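Local coordinates for protein zebrafish RNase5 (Danio rerio, PDB 3LJE) that probably cleaves RNA as a fish ribonuclease of the pancreatic ribonuclease and angiogenin family, at residues A21-Q26 with P81-K86; R30-K35 with N49-A54; T41-K46 with N91-C96; N77-V82 with T104-L109. One frame throughout, in Å; residues are numbered along the deposited sequence.

Interaction 1 (A21-Q26 with P81-K86); sequences ADMSVQ and PVVTCK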
# COMPACT_ATOMS: atom_id res chain seq x y z
N ALA A 21 -7.11 7.47 0.96
CA ALA A 21 -8.20 7.61 1.96
C ALA A 21 -9.57 7.37 1.39
O ALA A 21 -10.48 7.05 2.15
CB ALA A 21 -8.20 9.07 2.59
N ASP A 22 -9.76 7.57 0.07
CA ASP A 22 -11.12 7.46 -0.47
C ASP A 22 -11.32 6.10 -1.18
O ASP A 22 -12.32 5.84 -1.85
CB ASP A 22 -11.38 8.60 -1.47
CG ASP A 22 -10.12 9.05 -2.16
OD1 ASP A 22 -9.78 8.59 -3.27
OD2 ASP A 22 -9.41 9.89 -1.54
N MET A 23 -10.36 5.19 -0.98
CA MET A 23 -10.52 3.87 -1.63
C MET A 23 -11.74 3.11 -1.10
O MET A 23 -12.19 3.37 0.08
CB MET A 23 -9.28 3.04 -1.38
CG MET A 23 -9.28 1.76 -2.05
SD MET A 23 -9.50 1.89 -3.95
CE MET A 23 -9.44 0.18 -4.19
N SER A 24 -12.26 2.15 -1.88
CA SER A 24 -13.41 1.38 -1.38
C SER A 24 -13.36 0.03 -2.07
O SER A 24 -12.67 -0.10 -3.12
CB SER A 24 -14.75 2.09 -1.67
OG SER A 24 -15.08 1.83 -3.02
N VAL A 25 -14.09 -0.98 -1.56
CA VAL A 25 -14.02 -2.29 -2.19
C VAL A 25 -14.44 -2.38 -3.66
O VAL A 25 -13.82 -3.05 -4.54
CB VAL A 25 -14.83 -3.31 -1.32
CG1 VAL A 25 -14.19 -3.30 0.16
CG2 VAL A 25 -16.38 -2.92 -1.28
N GLN A 26 -15.40 -1.56 -4.03
CA GLN A 26 -15.86 -1.64 -5.44
C GLN A 26 -14.91 -1.02 -6.41
O GLN A 26 -15.02 -1.29 -7.60
CB GLN A 26 -17.17 -0.90 -5.68
CG GLN A 26 -17.37 0.19 -4.71
CD GLN A 26 -17.90 -0.44 -3.45
OE1 GLN A 26 -18.66 -1.42 -3.58
NE2 GLN A 26 -17.56 0.07 -2.27
N PRO A 81 -7.64 1.62 8.94
CA PRO A 81 -8.61 1.13 7.99
C PRO A 81 -7.94 0.80 6.68
O PRO A 81 -7.18 1.60 6.14
CB PRO A 81 -9.59 2.28 7.81
CG PRO A 81 -8.76 3.51 8.02
CD PRO A 81 -7.49 3.06 8.70
N VAL A 82 -8.22 -0.34 6.10
CA VAL A 82 -7.63 -0.69 4.82
C VAL A 82 -8.61 -1.37 3.90
O VAL A 82 -9.58 -1.98 4.34
CB VAL A 82 -6.39 -1.68 4.92
CG1 VAL A 82 -5.26 -1.03 5.91
CG2 VAL A 82 -6.86 -3.14 5.41
N VAL A 83 -8.32 -1.28 2.59
CA VAL A 83 -9.07 -2.05 1.61
C VAL A 83 -8.04 -2.89 0.88
O VAL A 83 -7.07 -2.33 0.30
CB VAL A 83 -9.80 -1.14 0.56
CG1 VAL A 83 -10.14 -2.06 -0.74
CG2 VAL A 83 -10.99 -0.49 1.23
N THR A 84 -8.18 -4.21 0.96
CA THR A 84 -7.29 -5.12 0.24
C THR A 84 -7.88 -5.64 -1.05
O THR A 84 -9.04 -6.17 -1.06
CB THR A 84 -6.92 -6.33 1.13
OG1 THR A 84 -6.23 -5.80 2.29
CG2 THR A 84 -5.99 -7.26 0.38
N CYS A 85 -7.13 -5.49 -2.18
CA CYS A 85 -7.64 -5.92 -3.49
C CYS A 85 -6.94 -7.23 -3.83
O CYS A 85 -5.75 -7.22 -3.83
CB CYS A 85 -7.28 -4.87 -4.59
SG CYS A 85 -8.17 -3.31 -4.23
N LYS A 86 -7.68 -8.33 -4.06
CA LYS A 86 -7.05 -9.62 -4.38
C LYS A 86 -7.50 -10.07 -5.75
O LYS A 86 -8.67 -10.06 -6.05
CB LYS A 86 -7.45 -10.74 -3.39
CG LYS A 86 -7.25 -10.31 -1.98
CD LYS A 86 -7.75 -11.37 -0.93
CE LYS A 86 -8.25 -10.52 0.32
NZ LYS A 86 -7.29 -10.73 1.48
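Met23 and Val83 meet where the loop between the first two helices of the RNase A fold lies against strand 80-89 of the antiparallel sheet. Val83 gives up the most surface. Its side chain points toward the loop and its two methyl groups divide the backbone of Ser24 between them: CG1 is 4.0 Å from the carbonyl O of Ser24, while CG2 packs against CA of Ser24. Met23 comes in across the valine at about a right angle, its CG 3.9 Å from Val83 CB. With CG anti to the backbone N (chi1 -176°) and a bend at chi2 (57°), the methionine chain is carried down onto the strand before it runs on past the valine. Phe51, Cys28 and Ala31 also touch this side chain, so it is enclosed between sheet and helix 28-34. Val25 closes the more open margin with its backbone, Val25 CA lying 4.1 Å from Val83 CG1. No hydrogen bond joins the two segments, and the contact is van der Waals packing throughout. The loop is held from beside the strand, by a bond between Met23 O and Gln53 NE2. Cys85 ties the strand to the helix through its disulfide with Cys28, and the methyl end of the methionine rests against that bridge, Met23 CE lying 3.7 Å from Cys85 SG.

Interaction 2 (R30-K35 with N49-A54); sequences RAMSIK and NTFIQA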
# COMPACT_ATOMS: atom_id res chain seq x y z
N ARG A 30 -10.56 -0.42 -11.00
CA ARG A 30 -10.13 0.87 -11.61
C ARG A 30 -8.90 1.46 -10.89
O ARG A 30 -8.04 2.05 -11.55
CB ARG A 30 -11.31 1.90 -11.66
CG ARG A 30 -11.56 2.84 -10.41
CD ARG A 30 -12.69 3.85 -10.56
NE ARG A 30 -13.96 3.21 -10.37
CZ ARG A 30 -15.08 3.64 -9.80
NH1 ARG A 30 -15.25 4.84 -9.23
NH2 ARG A 30 -16.06 2.79 -9.83
N ALA A 31 -8.78 1.29 -9.56
CA ALA A 31 -7.63 1.78 -8.83
C ALA A 31 -6.38 1.04 -9.32
O ALA A 31 -5.36 1.66 -9.58
CB ALA A 31 -7.81 1.62 -7.33
N MET A 32 -6.45 -0.30 -9.42
CA MET A 32 -5.25 -1.07 -9.85
C MET A 32 -4.84 -0.65 -11.28
O MET A 32 -3.68 -0.59 -11.66
CB MET A 32 -5.55 -2.60 -9.81
CG MET A 32 -5.79 -3.15 -8.35
SD MET A 32 -4.27 -2.87 -7.22
CE MET A 32 -3.23 -4.26 -7.91
N SER A 33 -5.85 -0.41 -12.07
CA SER A 33 -5.61 -0.03 -13.45
C SER A 33 -5.06 1.43 -13.59
O SER A 33 -4.00 1.62 -14.14
CB SER A 33 -6.95 -0.18 -14.20
OG SER A 33 -6.78 0.38 -15.48
N ILE A 34 -5.77 2.41 -13.05
CA ILE A 34 -5.35 3.81 -13.29
C ILE A 34 -4.00 4.11 -12.55
O ILE A 34 -3.20 4.87 -13.06
CB ILE A 34 -6.46 4.81 -12.81
CG1 ILE A 34 -6.16 6.21 -13.41
CG2 ILE A 34 -6.54 4.94 -11.25
CD1 ILE A 34 -7.29 7.26 -12.89
N LYS A 35 -3.71 3.40 -11.44
CA LYS A 35 -2.43 3.69 -10.69
C LYS A 35 -1.36 2.81 -11.30
O LYS A 35 -0.16 2.82 -10.88
CB LYS A 35 -2.61 3.41 -9.17
CG LYS A 35 -3.67 4.38 -8.41
CD LYS A 35 -4.07 3.72 -7.06
CE LYS A 35 -5.31 4.44 -6.40
NZ LYS A 35 -4.86 5.73 -5.85
N ASN A 49 -3.02 -6.25 -3.30
CA ASN A 49 -2.43 -4.95 -3.04
C ASN A 49 -3.40 -4.23 -2.09
O ASN A 49 -4.60 -4.04 -2.38
CB ASN A 49 -2.33 -4.14 -4.35
CG ASN A 49 -1.64 -2.80 -4.14
OD1 ASN A 49 -0.41 -2.73 -4.17
ND2 ASN A 49 -2.44 -1.73 -3.86
N THR A 50 -2.84 -3.82 -0.96
CA THR A 50 -3.67 -3.10 -0.04
C THR A 50 -3.51 -1.58 -0.11
O THR A 50 -2.40 -1.03 -0.08
CB THR A 50 -3.26 -3.60 1.44
OG1 THR A 50 -3.49 -4.99 1.44
CG2 THR A 50 -4.06 -2.79 2.58
N PHE A 51 -4.66 -0.90 -0.01
CA PHE A 51 -4.69 0.55 0.10
C PHE A 51 -5.07 0.95 1.55
O PHE A 51 -6.12 0.52 2.05
CB PHE A 51 -5.78 1.13 -0.85
CG PHE A 51 -5.42 0.87 -2.29
CD1 PHE A 51 -4.53 1.78 -2.95
CD2 PHE A 51 -5.94 -0.26 -2.97
CE1 PHE A 51 -4.16 1.51 -4.33
CE2 PHE A 51 -5.59 -0.48 -4.33
CZ PHE A 51 -4.71 0.40 -4.98
N ILE A 52 -4.22 1.72 2.17
CA ILE A 52 -4.47 2.17 3.53
C ILE A 52 -5.37 3.42 3.35
O ILE A 52 -5.01 4.40 2.64
CB ILE A 52 -3.18 2.61 4.22
CG1 ILE A 52 -2.17 1.40 4.24
CG2 ILE A 52 -3.52 3.18 5.68
CD1 ILE A 52 -0.69 1.98 4.54
N GLN A 53 -6.51 3.42 4.07
CA GLN A 53 -7.46 4.59 3.97
C GLN A 53 -7.11 5.69 4.89
O GLN A 53 -7.79 5.95 5.87
CB GLN A 53 -8.91 4.05 4.19
CG GLN A 53 -9.33 3.13 3.08
CD GLN A 53 -10.67 2.49 3.48
OE1 GLN A 53 -10.67 1.76 4.52
NE2 GLN A 53 -11.79 2.67 2.65
N ALA A 54 -6.00 6.35 4.61
CA ALA A 54 -5.58 7.43 5.48
C ALA A 54 -4.72 8.39 4.72
O ALA A 54 -4.39 8.14 3.58
CB ALA A 54 -4.82 6.88 6.68
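This is a buried helix-on-sheet contact of the RNase A fold, in which Ala31, Met32 and Lys35 of helix 28-34 and its end close round Phe51 on strand 48-52. The short axes run nearly perpendicular, 99° apart, and pass at 10.9 Å, a gap filled by the phenylalanine. Asn49, Thr50 and Phe51 end the CKxxNTF signature of pancreatic ribonucleases. Phe51 reaches the helix with its far rim. Ala31 CB meets CZ at 4.1 Å, and Met32 makes a Met-aromatic contact, its SD oblique to the ring and 5.1 Å from the centroid. Bends at chi2 and chi3 curl the end of Met32 back to the strand, where its CE lies 3.7 Å from Asn49 CB. Lys35 is modelled in two conformers, so its contacts are less certain; in one, CD lies 3.5 Å from Phe51 CE1 and NZ makes a salt bridge with Asp20. The amide of Asn49 covers part of one ring face. Replacing Phe51 with an alanine would probably open a gap between helix and strand, leaving the Met32 sulfur without its aromatic partner and the Asn49 amide without the ring beneath it. That amide is held at both ends, OD1 by Lys46 NZ and ND2 by the carbonyl O of Gln17, with Asn49 ND2 standing 3.3 Å above the plane of the Phe51 ring, toward its rim.

Interaction 3 (T41-K46 with N91-C96); sequences TGNDCK and NRRPNC. With SO4 (sulfate ion), chain C.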
# COMPACT_ATOMS: atom_id res chain seq x y z
N THR A 41 7.46 -4.53 -12.63
CA THR A 41 7.99 -4.39 -13.99
C THR A 41 7.27 -5.31 -14.95
O THR A 41 6.98 -6.46 -14.64
CB THR A 41 9.49 -4.73 -13.99
OG1 THR A 41 10.25 -3.53 -13.83
CG2 THR A 41 9.86 -5.41 -15.30
N GLY A 42 6.98 -4.83 -16.12
CA GLY A 42 6.22 -5.65 -17.02
C GLY A 42 4.75 -5.51 -16.66
O GLY A 42 4.39 -4.70 -15.81
N ASN A 43 3.87 -6.31 -17.29
CA ASN A 43 2.43 -6.17 -17.13
C ASN A 43 1.65 -7.31 -16.46
O ASN A 43 0.45 -7.43 -16.68
CB ASN A 43 1.78 -5.98 -18.52
CG ASN A 43 2.14 -4.65 -19.11
OD1 ASN A 43 1.43 -3.66 -18.93
ND2 ASN A 43 3.27 -4.60 -19.82
N ASP A 44 2.26 -8.16 -15.65
CA ASP A 44 1.43 -9.17 -15.02
C ASP A 44 0.53 -8.47 -13.95
O ASP A 44 0.86 -7.39 -13.43
CB ASP A 44 2.28 -10.26 -14.35
CG ASP A 44 3.39 -10.83 -15.29
OD1 ASP A 44 3.07 -11.06 -16.49
OD2 ASP A 44 4.55 -11.03 -14.81
N CYS A 45 -0.61 -9.09 -13.70
CA CYS A 45 -1.59 -8.63 -12.73
C CYS A 45 -0.98 -8.91 -11.39
O CYS A 45 -0.52 -10.03 -11.12
CB CYS A 45 -2.87 -9.44 -12.82
SG CYS A 45 -3.77 -9.24 -14.41
N LYS A 46 -0.92 -7.89 -10.55
CA LYS A 46 -0.40 -8.07 -9.21
C LYS A 46 -1.49 -8.87 -8.43
O LYS A 46 -2.72 -8.64 -8.50
CB LYS A 46 -0.13 -6.66 -8.64
CG LYS A 46 0.48 -6.76 -7.28
CD LYS A 46 0.99 -5.39 -6.77
CE LYS A 46 1.49 -5.49 -5.30
NZ LYS A 46 1.88 -4.15 -4.76
N ASN A 91 -4.31 -12.73 -16.18
CA ASN A 91 -2.92 -12.95 -15.97
C ASN A 91 -2.11 -11.67 -16.22
O ASN A 91 -1.11 -11.39 -15.51
CB ASN A 91 -2.44 -14.09 -16.87
CG ASN A 91 -3.14 -15.40 -16.56
OD1 ASN A 91 -4.14 -15.75 -17.20
ND2 ASN A 91 -2.65 -16.11 -15.54
N ARG A 92 -2.53 -10.89 -17.22
CA ARG A 92 -1.82 -9.65 -17.49
C ARG A 92 -2.79 -8.52 -17.72
O ARG A 92 -3.95 -8.78 -18.01
CB ARG A 92 -0.93 -9.76 -18.74
CG ARG A 92 -0.04 -11.03 -18.79
CD ARG A 92 0.98 -10.84 -19.93
NE ARG A 92 1.83 -9.71 -19.56
CZ ARG A 92 3.06 -9.79 -19.02
NH1 ARG A 92 3.63 -10.99 -18.79
NH2 ARG A 92 3.70 -8.67 -18.63
N ARG A 93 -2.32 -7.26 -17.59
CA ARG A 93 -3.18 -6.08 -17.89
C ARG A 93 -3.58 -6.28 -19.38
O ARG A 93 -2.74 -6.70 -20.20
CB ARG A 93 -2.39 -4.77 -17.88
CG ARG A 93 -2.01 -4.16 -16.55
CD ARG A 93 -1.27 -2.76 -16.77
NE ARG A 93 -2.06 -1.66 -17.37
CZ ARG A 93 -2.69 -0.70 -16.65
NH1 ARG A 93 -2.66 -0.69 -15.30
NH2 ARG A 93 -3.27 0.33 -17.25
N PRO A 94 -4.80 -5.88 -19.77
CA PRO A 94 -5.82 -5.25 -18.89
C PRO A 94 -6.90 -6.23 -18.39
O PRO A 94 -8.05 -5.83 -18.03
CB PRO A 94 -6.46 -4.27 -19.85
CG PRO A 94 -6.65 -5.22 -21.15
CD PRO A 94 -5.24 -5.90 -21.19
N ASN A 95 -6.56 -7.50 -18.34
CA ASN A 95 -7.60 -8.41 -17.99
C ASN A 95 -7.72 -8.63 -16.48
O ASN A 95 -8.52 -9.46 -16.09
CB ASN A 95 -7.35 -9.78 -18.64
CG ASN A 95 -6.96 -9.67 -20.12
OD1 ASN A 95 -7.59 -8.91 -20.89
ND2 ASN A 95 -5.95 -10.47 -20.54
N CYS A 96 -6.93 -7.93 -15.67
CA CYS A 96 -7.03 -8.20 -14.23
C CYS A 96 -8.42 -7.90 -13.60
O CYS A 96 -9.01 -6.86 -13.85
CB CYS A 96 -5.96 -7.36 -13.51
SG CYS A 96 -4.36 -7.28 -14.36
S SO4 C . 5.15 -3.28 -1.77
O1 SO4 C . 4.50 -4.54 -1.03
O2 SO4 C . 5.41 -2.05 -0.85
O3 SO4 C . 6.45 -3.72 -2.41
O4 SO4 C . 4.12 -2.96 -2.93
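The disulfide between Cys45 and Cys96 is the tight centre of this contact, with 2.0 Å between Cys45 SG and Cys96 SG and a chi3 of -88° close to the relaxed value. Beside it the two loops make a single beta bridge, Asp44 opposite Arg92. Cys45 N donates to Asn91 O at 3.0 Å, and Arg93 N donates to Asn43 O at 2.9 Å. Two bonds and one covalent link thus fix the loops to each other, and Leu87 of strand 80-89 packs on both cysteines.

The outer side is looser and more exposed. As modelled, Arg92 folds back at chi3 (64°) and spreads its guanidinium over the backbone of Asp44, with a salt bridge from Asp44 OD1 to Arg92 NH1. The approach there is too close to be reliable, so the exact place of the whole guanidinium, and of the carboxylate oxygen facing it, is doubtful. Asn43 OD1 rests 3.6 Å from Arg93 CD, while the guanidinium of Arg93 goes on to the carbonyl O of Ser33.

Lys46 turns away from this partnership and runs out extended, its NZ bonded to a sulfate O4 at 3.1 Å. His18 NE2 and Tyr119 N hold the same sulfate. Cys45 and Lys46 open the CKxxNTF signature, so the disulfide-braced loop delivers its lysine to what is probably the phosphate-binding active site of a pancreatic-type ribonuclease.

Interaction 4 (N77-V82 with T104-L109); sequences NQPFPV and TRYIVL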
# COMPACT_ATOMS: atom_id res chain seq x y z
N ASN A 77 0.62 1.48 16.16
CA ASN A 77 0.26 1.22 17.58
C ASN A 77 -1.29 1.08 17.69
O ASN A 77 -1.85 0.85 18.79
CB ASN A 77 0.80 2.34 18.46
CG ASN A 77 0.18 3.74 18.15
OD1 ASN A 77 -0.87 3.86 17.48
ND2 ASN A 77 0.81 4.75 18.66
N GLN A 78 -1.97 1.08 16.54
CA GLN A 78 -3.47 0.96 16.52
C GLN A 78 -3.89 0.49 15.11
O GLN A 78 -3.12 0.68 14.13
CB GLN A 78 -4.14 2.36 16.73
CG GLN A 78 -3.65 3.44 15.73
CD GLN A 78 -4.02 4.84 16.18
OE1 GLN A 78 -5.13 5.31 15.87
NE2 GLN A 78 -3.13 5.51 16.93
N PRO A 79 -5.05 -0.14 14.98
CA PRO A 79 -5.52 -0.60 13.65
C PRO A 79 -5.66 0.60 12.69
O PRO A 79 -5.81 1.78 13.13
CB PRO A 79 -6.95 -1.17 13.93
CG PRO A 79 -6.91 -1.57 15.44
CD PRO A 79 -6.06 -0.45 16.06
N PHE A 80 -5.49 0.31 11.42
CA PHE A 80 -5.75 1.36 10.41
C PHE A 80 -6.79 0.75 9.56
O PHE A 80 -6.89 -0.47 9.40
CB PHE A 80 -4.52 1.67 9.45
CG PHE A 80 -3.65 2.75 9.95
CD1 PHE A 80 -2.91 2.65 11.18
CD2 PHE A 80 -3.51 3.94 9.21
CE1 PHE A 80 -2.09 3.66 11.57
CE2 PHE A 80 -2.69 4.92 9.64
CZ PHE A 80 -1.95 4.80 10.81
N PRO A 81 -7.64 1.62 8.94
CA PRO A 81 -8.61 1.13 7.99
C PRO A 81 -7.94 0.80 6.68
O PRO A 81 -7.18 1.60 6.14
CB PRO A 81 -9.59 2.28 7.81
CG PRO A 81 -8.76 3.51 8.02
CD PRO A 81 -7.49 3.06 8.70
N VAL A 82 -8.22 -0.34 6.10
CA VAL A 82 -7.63 -0.69 4.82
C VAL A 82 -8.61 -1.37 3.90
O VAL A 82 -9.58 -1.98 4.34
CB VAL A 82 -6.39 -1.68 4.92
CG1 VAL A 82 -5.26 -1.03 5.91
CG2 VAL A 82 -6.86 -3.14 5.41
N THR A 104 -9.83 -3.94 9.20
CA THR A 104 -9.00 -3.06 9.96
C THR A 104 -7.87 -3.94 10.53
O THR A 104 -8.10 -5.06 10.96
CB THR A 104 -9.83 -2.34 11.09
OG1 THR A 104 -10.22 -3.28 12.11
CG2 THR A 104 -11.14 -1.75 10.51
N ARG A 105 -6.69 -3.42 10.54
CA ARG A 105 -5.58 -4.16 11.00
C ARG A 105 -4.42 -3.29 11.34
O ARG A 105 -4.31 -2.15 10.92
CB ARG A 105 -5.17 -5.16 9.90
CG ARG A 105 -4.79 -4.54 8.60
CD ARG A 105 -4.43 -5.65 7.52
NE ARG A 105 -3.22 -6.38 7.98
CZ ARG A 105 -1.97 -6.29 7.46
NH1 ARG A 105 -1.73 -5.51 6.41
NH2 ARG A 105 -0.96 -7.02 7.98
N TYR A 106 -3.50 -3.85 12.15
CA TYR A 106 -2.28 -3.17 12.47
C TYR A 106 -1.42 -3.26 11.19
O TYR A 106 -1.13 -4.39 10.74
CB TYR A 106 -1.55 -3.91 13.66
CG TYR A 106 -2.32 -3.62 14.96
CD1 TYR A 106 -2.04 -2.55 15.70
CD2 TYR A 106 -3.40 -4.46 15.34
CE1 TYR A 106 -2.78 -2.22 16.85
CE2 TYR A 106 -4.18 -4.17 16.51
CZ TYR A 106 -3.84 -3.05 17.25
OH TYR A 106 -4.49 -2.80 18.44
N ILE A 107 -0.96 -2.14 10.66
CA ILE A 107 -0.23 -2.17 9.43
C ILE A 107 1.27 -2.20 9.79
O ILE A 107 1.69 -1.57 10.76
CB ILE A 107 -0.56 -0.97 8.54
CG1 ILE A 107 -0.34 0.38 9.29
CG2 ILE A 107 -2.04 -1.11 8.06
CD1 ILE A 107 -0.43 1.64 8.41
N VAL A 108 2.03 -2.87 8.91
CA VAL A 108 3.47 -3.03 9.09
C VAL A 108 4.13 -2.44 7.85
O VAL A 108 3.84 -2.88 6.74
CB VAL A 108 3.78 -4.51 9.20
CG1 VAL A 108 5.35 -4.65 9.35
CG2 VAL A 108 3.03 -5.09 10.48
N LEU A 109 5.02 -1.49 8.08
CA LEU A 109 5.71 -0.77 7.01
C LEU A 109 7.22 -0.88 7.06
O LEU A 109 7.77 -1.06 8.15
CB LEU A 109 5.42 0.71 7.17
CG LEU A 109 3.91 1.15 7.28
CD1 LEU A 109 3.83 2.74 7.39
CD2 LEU A 109 3.10 0.52 6.13
O HOH W 1 -4.06 -0.44 19.83
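Both backbone hydrogen bonds of this contact run between Phe80 and Arg105. Phe80 N donates to Arg105 O at 2.8 Å, and Arg105 N returns a longer bond of 3.2 Å to Phe80 O. Each carbonyl also receives a CA-H contact, Arg105 O from Pro79 and Phe80 O from Thr104. Further along, Ser76 OG serves both segments, accepting from Ile107 N and bonding Gln78 O. At the exposed end one water links Asn77 O, to which it donates, with Tyr106 OH, 2.8 Å from each. Gln78 NE2 satisfies Asn77 OD1 at 2.9 Å in the carbonyl plane. These bonds join strands 80-89 and 97-112, the long antiparallel hairpin of the RNase A fold, near its open end. On the buried face, Ile107 sets CD1 squarely over the Phe80 ring, 3.8 Å from the centroid. Its CG1 sits between backbone N and carbonyl carbon (chi1 55°), which turns the chain toward the ring. A serine in place of Phe80 would probably leave that methyl without its aromatic face and Arg58 without its cation-pi partner. At the exposed margin, Pro79 lies alongside Tyr106 in an off-centre CH-pi contact, Pro79 CG 4.3 Å from the centroid of the Tyr106 ring.

In the fold
Interactions 1 and 2 are neighbours, their centres 7 Å apart, and share a seam: strands 48-52 and 80-89 pair through Phe51 N and Val83 O at 2.8 Å. Along the chain, interaction 2 is nested inside the loop that interaction 1 closes. Interaction 4 uses the beginning of the same strand 80-89, sharing Pro81 and Val82 with interaction 1, and Ile52 of segment 49-54 packs on Phe80. Interactions 3 and 4 lie on opposite sides of the chain's centre, their centres about 27 Å apart, yet interaction 3 touches interaction 2, with Met32 CE 4.0 Å from Lys46 CB. Interactions 2 and 3 both reach the probable active site, the side chain of Asn49 coming within about 5 Å of the sulfate.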